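PDB 5EC6: HpuA from Kingella denitrificans ATCC 33394, which probably serves as an outer-membrane lipoprotein receptor that binds haemoglobin so that its haem iron can be taken up. Local coordinates for residues M107-T121 against L131-P144. Sequence-based numbering, arbitrary orientation.
Sequences MQPLDSGGKMIACCT and LRLKSMQFGAWMSP
K115 and M142 exchange two backbone hydrogen bonds, N of each to O of the other at 2.8 Å, and I117 and A140 repeat this reciprocal pattern two residues on. These hydrogen-bonded pairs alternate with the non-hydrogen-bonded pairs M116–W141 and A118–G139, and the strand axes run at 166°, which identifies a regular antiparallel ladder. G139, which has no side chain, lets the backbones close to 4.1 Å between CA of A118 and CA of G139, with G139 CA also against I117 O.

Beyond the last pair, C119 N still donates to F138 O, and the Q137 amide adds to this bond. Its NE2 donates to C119 O at 3.2 Å, nearly straight (170°) and on a lone pair in the carbonyl plane. OE1 receives F138 N on a lone pair and, weakly, C119 N. Bending at chi2 (-68°) turns the amide back to C119, and these bonds fix its rotation.

C119 SG lies 3.6 Å from L131 CD2 and approaches the F138 ring obliquely, 4.8 Å from its centroid. At the other end L110 CD1 packs 3.5 Å from W141 NE1, whose in-plane N-H is taken by a water also bound to S112 OG. Other waters join G113 O to S143 O and T121 to L133 O.

Strands 104-109, 115-118, 136-142 and 148-154 follow one another as antiparallel neighbours, an up-and-down meander consistent with the beta-barrel character of the protein, while L131, F138, A140 and M142 pack against strand 174-185.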
ATOM      1  N   MET A 107      16.613   1.619   4.724  1.00 20.41           N
ATOM      2  CA  MET A 107      16.198   1.995   3.388  1.00 21.68           C
ATOM      3  C   MET A 107      17.362   1.793   2.432  1.00 24.85           C
ATOM      4  O   MET A 107      18.535   1.924   2.835  1.00 26.87           O
ATOM      5  CB  MET A 107      15.775   3.450   3.377  1.00 23.59           C
ATOM      6  CG  MET A 107      14.649   3.746   4.375  1.00 22.48           C
ATOM      7  SD  MET A 107      14.085   5.468   4.378  1.00 25.45           S
ATOM      8  CE  MET A 107      13.245   5.623   2.825  1.00 23.62           C
ATOM      9  N   GLN A 108      17.070   1.474   1.197  1.00 21.61           N
ATOM     10  CA  GLN A 108      18.144   1.258   0.225  1.00 23.01           C
ATOM     11  C   GLN A 108      18.676   2.563  -0.269  1.00 21.92           C
ATOM     12  O   GLN A 108      17.929   3.429  -0.734  1.00 20.78           O
ATOM     13  CB  GLN A 108      17.673   0.409  -0.937  1.00 22.41           C
ATOM     14  CG  GLN A 108      18.836   0.058  -1.905  1.00 23.70           C
ATOM     15  CD  GLN A 108      18.484  -0.904  -3.010  1.00 24.81           C
ATOM     16  OE1 GLN A 108      17.326  -1.142  -3.337  1.00 24.65           O
ATOM     17  NE2 GLN A 108      19.521  -1.478  -3.642  1.00 24.57           N
ATOM     18  N   PRO A 109      20.035   2.755  -0.232  1.00 21.88           N
ATOM     19  CA  PRO A 109      20.552   3.962  -0.868  1.00 21.91           C
ATOM     20  C   PRO A 109      20.433   3.980  -2.374  1.00 19.95           C
ATOM     21  O   PRO A 109      20.501   2.943  -3.008  1.00 22.65           O
ATOM     22  CB  PRO A 109      22.047   3.950  -0.470  1.00 24.26           C
ATOM     23  CG  PRO A 109      22.339   2.538  -0.307  1.00 23.89           C
ATOM     24  CD  PRO A 109      21.099   1.873   0.251  1.00 24.40           C
ATOM     25  N   LEU A 110      20.251   5.168  -2.934  1.00 22.02           N
ATOM     26  CA  LEU A 110      20.030   5.373  -4.361  1.00 20.74           C
ATOM     27  C   LEU A 110      21.213   6.090  -5.017  1.00 21.32           C
ATOM     28  O   LEU A 110      21.922   6.850  -4.372  1.00 22.06           O
ATOM     29  CB  LEU A 110      18.791   6.235  -4.617  1.00 21.76           C
ATOM     30  CG  LEU A 110      17.513   5.728  -3.904  1.00 19.99           C
ATOM     31  CD1 LEU A 110      16.376   6.693  -4.170  1.00 21.09           C
ATOM     32  CD2 LEU A 110      17.176   4.306  -4.360  1.00 21.72           C
ATOM     33  N   ASP A 111      21.324   5.911  -6.314  1.00 23.57           N
ATOM     34  CA  ASP A 111      22.316   6.656  -7.120  1.00 25.16           C
ATOM     35  C   ASP A 111      22.373   8.164  -6.853  1.00 26.62           C
ATOM     36  O   ASP A 111      23.467   8.732  -6.841  1.00 24.20           O
ATOM     37  CB  ASP A 111      22.170   6.354  -8.610  1.00 25.77           C
ATOM     38  CG  ASP A 111      20.773   6.617  -9.167  1.00 24.74           C
ATOM     39  OD1 ASP A 111      19.872   7.043  -8.417  1.00 23.86           O
ATOM     40  OD2 ASP A 111      20.614   6.395 -10.382  1.00 27.62           O
ATOM     41  N   SER A 112      21.219   8.790  -6.613  1.00 22.53           N
ATOM     42  CA  SER A 112      21.048  10.230  -6.342  1.00 23.91           C
ATOM     43  C   SER A 112      21.521  10.705  -4.955  1.00 25.49           C
ATOM     44  O   SER A 112      21.571  11.937  -4.690  1.00 26.07           O
ATOM     45  CB  SER A 112      19.555  10.572  -6.438  1.00 22.71           C
ATOM     46  OG  SER A 112      18.914   9.832  -5.402  1.00 23.38           O
ATOM     47  N   GLY A 113      21.749   9.749  -4.061  1.00 21.92           N
ATOM     48  CA  GLY A 113      21.969   9.988  -2.657  1.00 23.15           C
ATOM     49  C   GLY A 113      20.725   9.982  -1.815  1.00 22.81           C
ATOM     50  O   GLY A 113      20.761  10.181  -0.588  1.00 23.96           O
ATOM     51  N   GLY A 114      19.583   9.782  -2.484  1.00 21.99           N
ATOM     52  CA  GLY A 114      18.361   9.538  -1.754  1.00 21.99           C
ATOM     53  C   GLY A 114      18.312   8.121  -1.217  1.00 22.78           C
ATOM     54  O   GLY A 114      19.280   7.362  -1.268  1.00 22.04           O
ATOM     55  N   LYS A 115      17.149   7.752  -0.665  1.00 21.38           N
ATOM     56  CA  LYS A 115      16.930   6.375  -0.224  1.00 20.51           C
ATOM     57  C   LYS A 115      15.482   5.988  -0.586  1.00 19.42           C
ATOM     58  O   LYS A 115      14.636   6.853  -0.739  1.00 19.79           O
ATOM     59  CB  LYS A 115      17.112   6.182   1.284  1.00 23.35           C
ATOM     60  CG  LYS A 115      18.430   6.720   1.841  1.00 24.51           C
ATOM     61  CD  LYS A 115      18.518   6.486   3.336  1.00 28.65           C
ATOM     62  CE  LYS A 115      19.765   7.106   3.964  1.00 33.56           C
ATOM     63  NZ  LYS A 115      20.986   6.671   3.254  1.00 37.96           N
ATOM     64  N   MET A 116      15.248   4.685  -0.628  1.00 20.24           N
ATOM     65  CA  MET A 116      13.898   4.158  -0.937  1.00 19.97           C
ATOM     66  C   MET A 116      13.563   2.929  -0.155  1.00 19.54           C
ATOM     67  O   MET A 116      14.377   2.059   0.120  1.00 19.40           O
ATOM     68  CB  MET A 116      13.809   3.879  -2.430  1.00 20.93           C
ATOM     69  CG  MET A 116      12.472   3.331  -2.911  1.00 20.44           C
ATOM     70  SD  MET A 116      12.587   3.035  -4.669  1.00 21.41           S
ATOM     71  CE  MET A 116      11.004   2.254  -5.004  1.00 21.77           C
ATOM     72  N   ILE A 117      12.281   2.802   0.204  1.00 19.11           N
ATOM     73  CA  ILE A 117      11.783   1.524   0.683  1.00 19.86           C
ATOM     74  C   ILE A 117      10.313   1.349   0.240  1.00 19.50           C
ATOM     75  O   ILE A 117       9.589   2.348   0.000  1.00 18.44           O
ATOM     76  CB  ILE A 117      11.862   1.479   2.205  1.00 23.23           C
ATOM     77  CG1 ILE A 117      11.766   0.007   2.704  1.00 25.26           C
ATOM     78  CG2 ILE A 117      10.841   2.389   2.827  1.00 23.12           C
ATOM     79  CD1 ILE A 117      12.319  -0.272   4.050  1.00 27.64           C
ATOM     80  N   ALA A 118       9.919   0.082   0.089  1.00 19.49           N
ATOM     81  CA  ALA A 118       8.553  -0.303  -0.260  1.00 21.05           C
ATOM     82  C   ALA A 118       8.185  -1.576   0.485  1.00 23.68           C
ATOM     83  O   ALA A 118       9.021  -2.221   1.140  1.00 23.89           O
ATOM     84  CB  ALA A 118       8.420  -0.478  -1.742  1.00 22.23           C
ATOM     85  N   CYS A 119       6.909  -1.932   0.469  1.00 24.37           N
ATOM     86  CA  CYS A 119       6.477  -3.173   1.174  1.00 29.14           C
ATOM     87  C   CYS A 119       7.194  -4.432   0.670  1.00 33.97           C
ATOM     88  O   CYS A 119       7.418  -4.593  -0.543  1.00 33.10           O
ATOM     89  CB  CYS A 119       5.017  -3.464   0.952  1.00 29.65           C
ATOM     90  SG  CYS A 119       4.220  -4.488   2.280  1.00 34.42           S
ATOM     91  N   CYS A 120       7.517  -5.347   1.590  1.00 36.31           N
ATOM     92  CA  CYS A 120       7.991  -6.677   1.188  1.00 36.62           C
ATOM     93  C   CYS A 120       6.810  -7.546   0.792  1.00 46.48           C
ATOM     94  O   CYS A 120       6.251  -8.284   1.614  1.00 51.27           O
ATOM     95  CB  CYS A 120       8.791  -7.357   2.306  1.00 38.76           C
ATOM     96  SG  CYS A 120       7.914  -7.588   3.882  1.00 38.80           S
ATOM     97  N   THR A 121       6.412  -7.461  -0.466  1.00 44.77           N
ATOM     98  CA  THR A 121       5.196  -8.116  -0.852  1.00 45.13           C
ATOM     99  C   THR A 121       5.490  -9.588  -1.211  1.00 46.84           C
ATOM    100  O   THR A 121       4.579 -10.410  -1.149  1.00 42.65           O
ATOM    101  CB  THR A 121       4.420  -7.319  -1.947  1.00 46.28           C
ATOM    102  OG1 THR A 121       5.180  -7.309  -3.166  1.00 54.47           O
ATOM    103  CG2 THR A 121       4.132  -5.885  -1.464  1.00 41.18           C
ATOM    104  N   LEU A 131       0.751  -7.739   4.165  1.00 28.03           N
ATOM    105  CA  LEU A 131       1.889  -7.521   3.296  1.00 33.08           C
ATOM    106  C   LEU A 131       1.672  -8.097   1.914  1.00 29.86           C
ATOM    107  O   LEU A 131       2.426  -7.783   1.014  1.00 28.39           O
ATOM    108  CB  LEU A 131       3.129  -8.227   3.872  1.00 38.03           C
ATOM    109  CG  LEU A 131       3.669  -7.875   5.251  1.00 41.77           C
ATOM    110  CD1 LEU A 131       4.691  -8.943   5.607  1.00 44.96           C
ATOM    111  CD2 LEU A 131       4.295  -6.481   5.227  1.00 42.12           C
ATOM    112  N   ARG A 132       0.669  -8.964   1.781  1.00 28.70           N
ATOM    113  CA  ARG A 132       0.453  -9.726   0.579  1.00 32.30           C
ATOM    114  C   ARG A 132      -0.309  -8.917  -0.463  1.00 27.85           C
ATOM    115  O   ARG A 132      -1.368  -9.322  -0.958  1.00 27.85           O
ATOM    116  CB  ARG A 132      -0.383 -10.965   0.896  1.00 34.44           C
ATOM    117  CG  ARG A 132       0.144 -11.927   1.945  1.00 42.03           C
ATOM    118  CD  ARG A 132      -0.856 -13.099   2.088  1.00 48.92           C
ATOM    119  NE  ARG A 132      -0.312 -14.229   2.843  1.00 57.75           N
ATOM    120  CZ  ARG A 132       0.605 -15.079   2.374  1.00 68.08           C
ATOM    121  NH1 ARG A 132       1.086 -14.948   1.138  1.00 72.37           N
ATOM    122  NH2 ARG A 132       1.049 -16.074   3.141  1.00 74.23           N
ATOM    123  N   LEU A 133       0.211  -7.761  -0.785  1.00 27.26           N
ATOM    124  CA  LEU A 133      -0.492  -6.867  -1.681  1.00 24.79           C
ATOM    125  C   LEU A 133      -0.199  -7.376  -3.061  1.00 26.04           C
ATOM    126  O   LEU A 133       0.916  -7.883  -3.278  1.00 26.88           O
ATOM    127  CB  LEU A 133       0.054  -5.460  -1.499  1.00 24.50           C
ATOM    128  CG  LEU A 133      -0.094  -4.922  -0.093  1.00 25.65           C
ATOM    129  CD1 LEU A 133       0.712  -3.639   0.041  1.00 28.94           C
ATOM    130  CD2 LEU A 133      -1.510  -4.639   0.219  1.00 25.35           C
ATOM    131  N   LYS A 134      -1.210  -7.364  -3.940  1.00 20.40           N
ATOM    132  CA  LYS A 134      -1.067  -7.746  -5.362  1.00 21.32           C
ATOM    133  C   LYS A 134      -1.394  -6.641  -6.330  1.00 19.85           C
ATOM    134  O   LYS A 134      -1.021  -6.717  -7.486  1.00 21.04           O
ATOM    135  CB  LYS A 134      -1.964  -8.957  -5.718  1.00 24.24           C
ATOM    136  CG  LYS A 134      -1.841 -10.133  -4.788  1.00 31.79           C
ATOM    137  CD  LYS A 134      -0.539 -10.912  -4.907  1.00 38.11           C
ATOM    138  CE  LYS A 134      -0.649 -12.172  -4.024  1.00 45.44           C
ATOM    139  NZ  LYS A 134       0.495 -12.408  -3.084  1.00 43.07           N
ATOM    140  N   SER A 135      -2.070  -5.591  -5.874  1.00 17.94           N
ATOM    141  CA  SER A 135      -2.523  -4.533  -6.769  1.00 16.39           C
ATOM    142  C   SER A 135      -2.106  -3.101  -6.355  1.00 16.37           C
ATOM    143  O   SER A 135      -2.584  -2.115  -6.916  1.00 16.43           O
ATOM    144  CB  SER A 135      -4.039  -4.530  -6.894  1.00 18.14           C
ATOM    145  OG  SER A 135      -4.505  -5.765  -7.439  1.00 19.92           O
ATOM    146  N   MET A 136      -1.167  -3.020  -5.441  1.00 16.82           N
ATOM    147  CA  MET A 136      -0.675  -1.731  -4.937  1.00 15.80           C
ATOM    148  C   MET A 136       0.680  -1.923  -4.317  1.00 15.78           C
ATOM    149  O   MET A 136       1.085  -3.058  -4.000  1.00 16.34           O
ATOM    150  CB  MET A 136      -1.685  -1.091  -3.942  1.00 16.75           C
ATOM    151  CG  MET A 136      -1.893  -1.937  -2.749  1.00 17.92           C
ATOM    152  SD  MET A 136      -2.706  -1.016  -1.413  1.00 18.14           S
ATOM    153  CE  MET A 136      -1.424   0.112  -0.989  1.00 18.28           C
ATOM    154  N   GLN A 137       1.343  -0.796  -4.023  1.00 15.16           N
ATOM    155  CA  GLN A 137       2.541  -0.738  -3.228  1.00 17.49           C
ATOM    156  C   GLN A 137       2.447   0.488  -2.347  1.00 17.22           C
ATOM    157  O   GLN A 137       1.704   1.427  -2.660  1.00 17.74           O
ATOM    158  CB  GLN A 137       3.805  -0.583  -4.105  1.00 18.88           C
ATOM    159  CG  GLN A 137       4.661  -1.826  -4.247  1.00 22.29           C
ATOM    160  CD  GLN A 137       5.370  -2.281  -2.987  1.00 24.47           C
ATOM    161  OE1 GLN A 137       5.086  -1.849  -1.904  1.00 21.23           O
ATOM    162  NE2 GLN A 137       6.261  -3.232  -3.149  1.00 27.03           N
ATOM    163  N   PHE A 138       3.186   0.464  -1.248  1.00 16.38           N
ATOM    164  CA  PHE A 138       3.364   1.678  -0.436  1.00 15.78           C
ATOM    165  C   PHE A 138       4.772   1.710   0.088  1.00 16.59           C
ATOM    166  O   PHE A 138       5.439   0.671   0.161  1.00 17.80           O
ATOM    167  CB  PHE A 138       2.286   1.815   0.674  1.00 16.06           C
ATOM    168  CG  PHE A 138       2.432   0.866   1.828  1.00 16.42           C
ATOM    169  CD1 PHE A 138       2.044  -0.479   1.726  1.00 18.74           C
ATOM    170  CD2 PHE A 138       2.942   1.298   3.035  1.00 18.37           C
ATOM    171  CE1 PHE A 138       2.143  -1.338   2.794  1.00 19.80           C
ATOM    172  CE2 PHE A 138       3.105   0.417   4.092  1.00 19.50           C
ATOM    173  CZ  PHE A 138       2.699  -0.888   3.981  1.00 20.41           C
ATOM    174  N   GLY A 139       5.213   2.908   0.448  1.00 15.88           N
ATOM    175  CA  GLY A 139       6.589   3.090   0.843  1.00 16.70           C
ATOM    176  C   GLY A 139       6.933   4.534   0.973  1.00 17.10           C
ATOM    177  O   GLY A 139       6.084   5.391   1.283  1.00 17.33           O
ATOM    178  N   ALA A 140       8.241   4.818   0.828  1.00 16.66           N
ATOM    179  CA  ALA A 140       8.753   6.188   0.988  1.00 17.48           C
ATOM    180  C   ALA A 140       9.998   6.349   0.175  1.00 18.61           C
ATOM    181  O   ALA A 140      10.794   5.392   0.042  1.00 18.97           O
ATOM    182  CB  ALA A 140       9.076   6.487   2.435  1.00 18.57           C
ATOM    183  N   TRP A 141      10.189   7.578  -0.306  1.00 18.20           N
ATOM    184  CA  TRP A 141      11.438   8.001  -0.906  1.00 17.80           C
ATOM    185  C   TRP A 141      11.988   9.154  -0.059  1.00 20.84           C
ATOM    186  O   TRP A 141      11.238  10.030   0.396  1.00 20.54           O
ATOM    187  CB  TRP A 141      11.199   8.430  -2.326  1.00 18.09           C
ATOM    188  CG  TRP A 141      12.371   9.067  -3.065  1.00 19.12           C
ATOM    189  CD1 TRP A 141      13.278   8.444  -3.857  1.00 19.54           C
ATOM    190  CD2 TRP A 141      12.666  10.483  -3.145  1.00 20.90           C
ATOM    191  NE1 TRP A 141      14.157   9.366  -4.416  1.00 21.12           N
ATOM    192  CE2 TRP A 141      13.781  10.631  -4.002  1.00 20.79           C
ATOM    193  CE3 TRP A 141      12.110  11.615  -2.559  1.00 21.06           C
ATOM    194  CZ2 TRP A 141      14.332  11.876  -4.289  1.00 21.52           C
ATOM    195  CZ3 TRP A 141      12.640  12.876  -2.892  1.00 20.24           C
ATOM    196  CH2 TRP A 141      13.739  12.978  -3.741  1.00 22.50           C
ATOM    197  N   MET A 142      13.294   9.124   0.142  1.00 19.80           N
ATOM    198  CA  MET A 142      13.990  10.220   0.841  1.00 22.00           C
ATOM    199  C   MET A 142      14.940  10.890  -0.133  1.00 21.78           C
ATOM    200  O   MET A 142      15.686  10.189  -0.809  1.00 21.28           O
ATOM    201  CB  MET A 142      14.734   9.690   2.045  1.00 24.29           C
ATOM    202  CG  MET A 142      15.551  10.770   2.745  1.00 26.68           C
ATOM    203  SD  MET A 142      16.613  10.068   4.033  1.00 32.71           S
ATOM    204  CE  MET A 142      15.314  10.096   5.216  1.00 31.57           C
ATOM    205  N   SER A 143      14.927  12.223  -0.171  1.00 22.04           N
ATOM    206  CA  SER A 143      15.876  12.976  -1.015  1.00 22.93           C
ATOM    207  C   SER A 143      17.292  12.990  -0.397  1.00 22.00           C
ATOM    208  O   SER A 143      17.477  12.674   0.796  1.00 21.67           O
ATOM    209  CB  SER A 143      15.413  14.409  -1.270  1.00 28.17           C
ATOM    210  OG  SER A 143      15.660  15.222  -0.153  1.00 30.95           O
ATOM    211  N   PRO A 144      18.294  13.292  -1.251  1.00 24.80           N
ATOM    212  CA  PRO A 144      19.622  13.566  -0.688  1.00 26.21           C
ATOM    213  C   PRO A 144      19.597  14.667   0.373  1.00 25.10           C
ATOM    214  O   PRO A 144      20.417  14.635   1.311  1.00 27.62           O
ATOM    215  CB  PRO A 144      20.454  13.940  -1.918  1.00 25.93           C
ATOM    216  CG  PRO A 144      19.536  14.083  -3.043  1.00 26.51           C
ATOM    217  CD  PRO A 144      18.296  13.319  -2.719  1.00 24.61           C
TER
HETATM  218  O   HOH W   1      16.400   9.593  -6.372  1.00 20.35           O
HETATM  219  O   HOH W   2      19.167  10.674   1.708  1.00 28.05           O
HETATM  220  O   HOH W   3       2.773  -7.703  -5.107  1.00 24.71           O
HETATM  221  O   HOH W   4       2.011 -10.246  -2.346  1.00 31.00           O